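Side-chain contact in ferric-siderophore receptor protein (Streptomyces coelicolor, PDB 2X4L), which probably binds ferric siderophores outside the cell membrane and delivers them for import, as a solute-binding protein of family 8: residues G123-V128 / A140-I145. Sequence-based numbering, arbitrary orientation.
Sequences GTLWSV and APSVAI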
ATOM      1  N   GLY A 123     -10.926  10.592   7.747  1.00 14.99           N
ATOM      2  CA  GLY A 123     -10.714  10.931   6.342  1.00 14.64           C
ATOM      3  C   GLY A 123      -9.485  11.805   6.082  1.00 12.79           C
ATOM      4  O   GLY A 123      -9.421  12.392   5.067  1.00 14.57           O
ATOM      5  N   THR A 124      -8.498  11.782   6.970  1.00 12.07           N
ATOM      6  CA  THR A 124      -7.259  12.529   6.747  1.00 13.86           C
ATOM      7  C   THR A 124      -6.656  12.188   5.361  1.00 12.06           C
ATOM      8  O   THR A 124      -6.537  10.987   5.005  1.00 11.84           O
ATOM      9  CB  THR A 124      -6.261  12.133   7.785  1.00 14.31           C
ATOM     10  OG1 THR A 124      -6.775  12.446   9.089  1.00 16.81           O
ATOM     11  CG2 THR A 124      -4.923  12.904   7.654  1.00 13.87           C
ATOM     12  N   LEU A 125      -6.350  13.213   4.558  1.00 12.60           N
ATOM     13  CA  LEU A 125      -5.784  12.934   3.203  1.00 11.50           C
ATOM     14  C   LEU A 125      -4.334  12.473   3.341  1.00 11.12           C
ATOM     15  O   LEU A 125      -3.465  13.250   3.772  1.00 12.15           O
ATOM     16  CB  LEU A 125      -5.882  14.178   2.307  1.00 11.96           C
ATOM     17  CG  LEU A 125      -7.331  14.650   2.033  1.00 10.28           C
ATOM     18  CD1 LEU A 125      -7.293  15.867   1.106  1.00 11.61           C
ATOM     19  CD2 LEU A 125      -8.160  13.507   1.471  1.00 13.15           C
ATOM     20  N   TRP A 126      -4.079  11.217   2.970  1.00 10.05           N
ATOM     21  CA  TRP A 126      -2.732  10.658   3.208  1.00  9.68           C
ATOM     22  C   TRP A 126      -1.672  11.397   2.417  1.00  9.93           C
ATOM     23  O   TRP A 126      -1.805  11.665   1.192  1.00  9.49           O
ATOM     24  CB  TRP A 126      -2.755   9.208   2.725  1.00  9.60           C
ATOM     25  CG  TRP A 126      -1.454   8.440   2.972  1.00  9.88           C
ATOM     26  CD1 TRP A 126      -0.705   7.862   2.015  1.00  9.58           C
ATOM     27  CD2 TRP A 126      -0.860   8.072   4.238  1.00  9.10           C
ATOM     28  NE1 TRP A 126       0.336   7.145   2.604  1.00  9.45           N
ATOM     29  CE2 TRP A 126       0.215   7.222   3.953  1.00  8.96           C
ATOM     30  CE3 TRP A 126      -1.202   8.300   5.603  1.00  9.77           C
ATOM     31  CZ2 TRP A 126       1.015   6.664   4.939  1.00 13.46           C
ATOM     32  CZ3 TRP A 126      -0.397   7.745   6.613  1.00 13.18           C
ATOM     33  CH2 TRP A 126       0.680   6.911   6.261  1.00 13.51           C
ATOM     34  N   SER A 127      -0.649  11.812   3.141  1.00  8.79           N
ATOM     35  CA  SER A 127       0.573  12.414   2.611  1.00  9.03           C
ATOM     36  C   SER A 127       0.425  13.898   2.256  1.00  9.69           C
ATOM     37  O   SER A 127       1.419  14.519   1.815  1.00 10.51           O
ATOM     38  CB  SER A 127       1.108  11.599   1.378  1.00  8.42           C
ATOM     39  OG  SER A 127       2.512  11.837   1.189  1.00  9.80           O
ATOM     40  N   VAL A 128      -0.756  14.486   2.413  1.00  9.87           N
ATOM     41  CA  VAL A 128      -0.928  15.922   2.165  1.00 10.62           C
ATOM     42  C   VAL A 128      -0.399  16.549   3.449  1.00 10.14           C
ATOM     43  O   VAL A 128      -0.850  16.213   4.546  1.00 13.05           O
ATOM     44  CB  VAL A 128      -2.409  16.283   1.918  1.00  8.97           C
ATOM     45  CG1 VAL A 128      -2.551  17.789   1.800  1.00 12.07           C
ATOM     46  CG2 VAL A 128      -2.864  15.681   0.606  1.00 10.42           C
ATOM     47  N   ALA A 140      -8.090  22.787  -5.508  1.00 11.74           N
ATOM     48  CA  ALA A 140      -8.899  21.796  -6.235  1.00 12.62           C
ATOM     49  C   ALA A 140      -9.618  20.888  -5.278  1.00 11.69           C
ATOM     50  O   ALA A 140      -9.112  20.644  -4.171  1.00 11.30           O
ATOM     51  CB  ALA A 140      -7.979  20.891  -7.168  1.00 13.87           C
ATOM     52  N   PRO A 141     -10.758  20.285  -5.672  1.00 11.56           N
ATOM     53  CA  PRO A 141     -11.426  19.350  -4.815  1.00 11.06           C
ATOM     54  C   PRO A 141     -10.544  18.075  -4.675  1.00 11.53           C
ATOM     55  O   PRO A 141      -9.664  17.775  -5.522  1.00 10.93           O
ATOM     56  CB  PRO A 141     -12.752  18.983  -5.585  1.00 13.66           C
ATOM     57  CG  PRO A 141     -12.360  19.262  -6.950  1.00 14.67           C
ATOM     58  CD  PRO A 141     -11.412  20.378  -6.989  1.00 12.05           C
ATOM     59  N   SER A 142     -10.867  17.307  -3.649  1.00 12.07           N
ATOM     60  CA  SER A 142     -10.179  16.060  -3.405  1.00 12.02           C
ATOM     61  C   SER A 142     -11.082  14.851  -3.367  1.00 12.00           C
ATOM     62  O   SER A 142     -12.318  14.956  -3.031  1.00 11.73           O
ATOM     63  CB  SER A 142      -9.391  16.119  -2.064  1.00 12.87           C
ATOM     64  OG  SER A 142     -10.296  16.448  -0.998  1.00 14.20           O
ATOM     65  N   VAL A 143     -10.451  13.710  -3.609  1.00 10.70           N
ATOM     66  CA  VAL A 143     -11.116  12.405  -3.586  1.00 10.78           C
ATOM     67  C   VAL A 143     -10.206  11.494  -2.740  1.00 10.88           C
ATOM     68  O   VAL A 143      -8.973  11.421  -2.996  1.00 12.57           O
ATOM     69  CB  VAL A 143     -11.216  11.824  -5.051  1.00 12.22           C
ATOM     70  CG1 VAL A 143     -11.558  10.346  -4.979  1.00 15.71           C
ATOM     71  CG2 VAL A 143     -12.258  12.560  -5.891  1.00 13.40           C
ATOM     72  N   ALA A 144     -10.776  10.903  -1.695  1.00 12.02           N
ATOM     73  CA  ALA A 144     -10.031   9.960  -0.863  1.00 12.49           C
ATOM     74  C   ALA A 144     -10.615   8.523  -1.054  1.00 12.71           C
ATOM     75  O   ALA A 144     -11.816   8.306  -0.932  1.00 12.90           O
ATOM     76  CB  ALA A 144     -10.119  10.356   0.566  1.00 13.30           C
ATOM     77  N   ILE A 145      -9.735   7.571  -1.198  1.00 12.26           N
ATOM     78  CA  ILE A 145     -10.032   6.175  -1.222  1.00 12.68           C
ATOM     79  C   ILE A 145      -9.548   5.541   0.059  1.00 13.10           C
ATOM     80  O   ILE A 145      -8.391   5.669   0.440  1.00 12.00           O
ATOM     81  CB  ILE A 145      -9.442   5.459  -2.400  1.00 10.40           C
ATOM     82  CG1 ILE A 145      -9.916   6.099  -3.758  1.00 13.80           C
ATOM     83  CG2 ILE A 145      -9.815   3.938  -2.383  1.00 13.21           C
ATOM     84  CD1 ILE A 145     -11.462   6.014  -3.947  1.00 15.92           C
TER
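Leu125 reaches across to strand 142-146 and divides its two methyl groups between Ser142 and Ala144, the strand residues whose side chains point toward the loop. CD2 meets the methyl of Ala144, with 3.8 Å from Leu125 CD2 to Ala144 CB. The other branch touches Ser142 at both side-chain atoms: Leu125 CD1 lies 3.7 Å from Ser142 OG and 3.8 Å from Ser142 CB. The fork of the leucine thus lies along the strand and spans two successive residues of one face, while Val143 between them turns its side chain to the other face. The contact is small, burying 132 Å² in all, and is made by van der Waals packing.

With CG anti to the carbonyl carbon (chi1 -62°) and CD1 anti to CA (chi2 -179°), CD1 carries the side chain outward to Ser142 and leaves CD2 to meet Ala144. The hydroxyl that meets Leu125 CD1 is held by Arg35, whose NH2 is hydrogen-bonded to Ser142 OG. Arg35 also packs against Leu125 and Ala144, bordering the same patch. On the loop side, Leu125 opens a type II beta turn that ends at Val128, closed by a bond of 3.3 Å from Val128 N to Leu125 O. Hydrogen bonds from the hydroxyls of Thr118 and Thr116 to the carbonyls of Thr124 and Trp126 hold the loop on either side of Leu125.

Strand 142-146 is an outermost strand of the five-stranded parallel sheet and pairs with strand 113-118; helix 133-139 completes the beta-alpha-beta crossover between them. The loop after strand 113-118 folds over one face of this edge, whereas helix 153-165 packs against Val143 and Ile145 on the other.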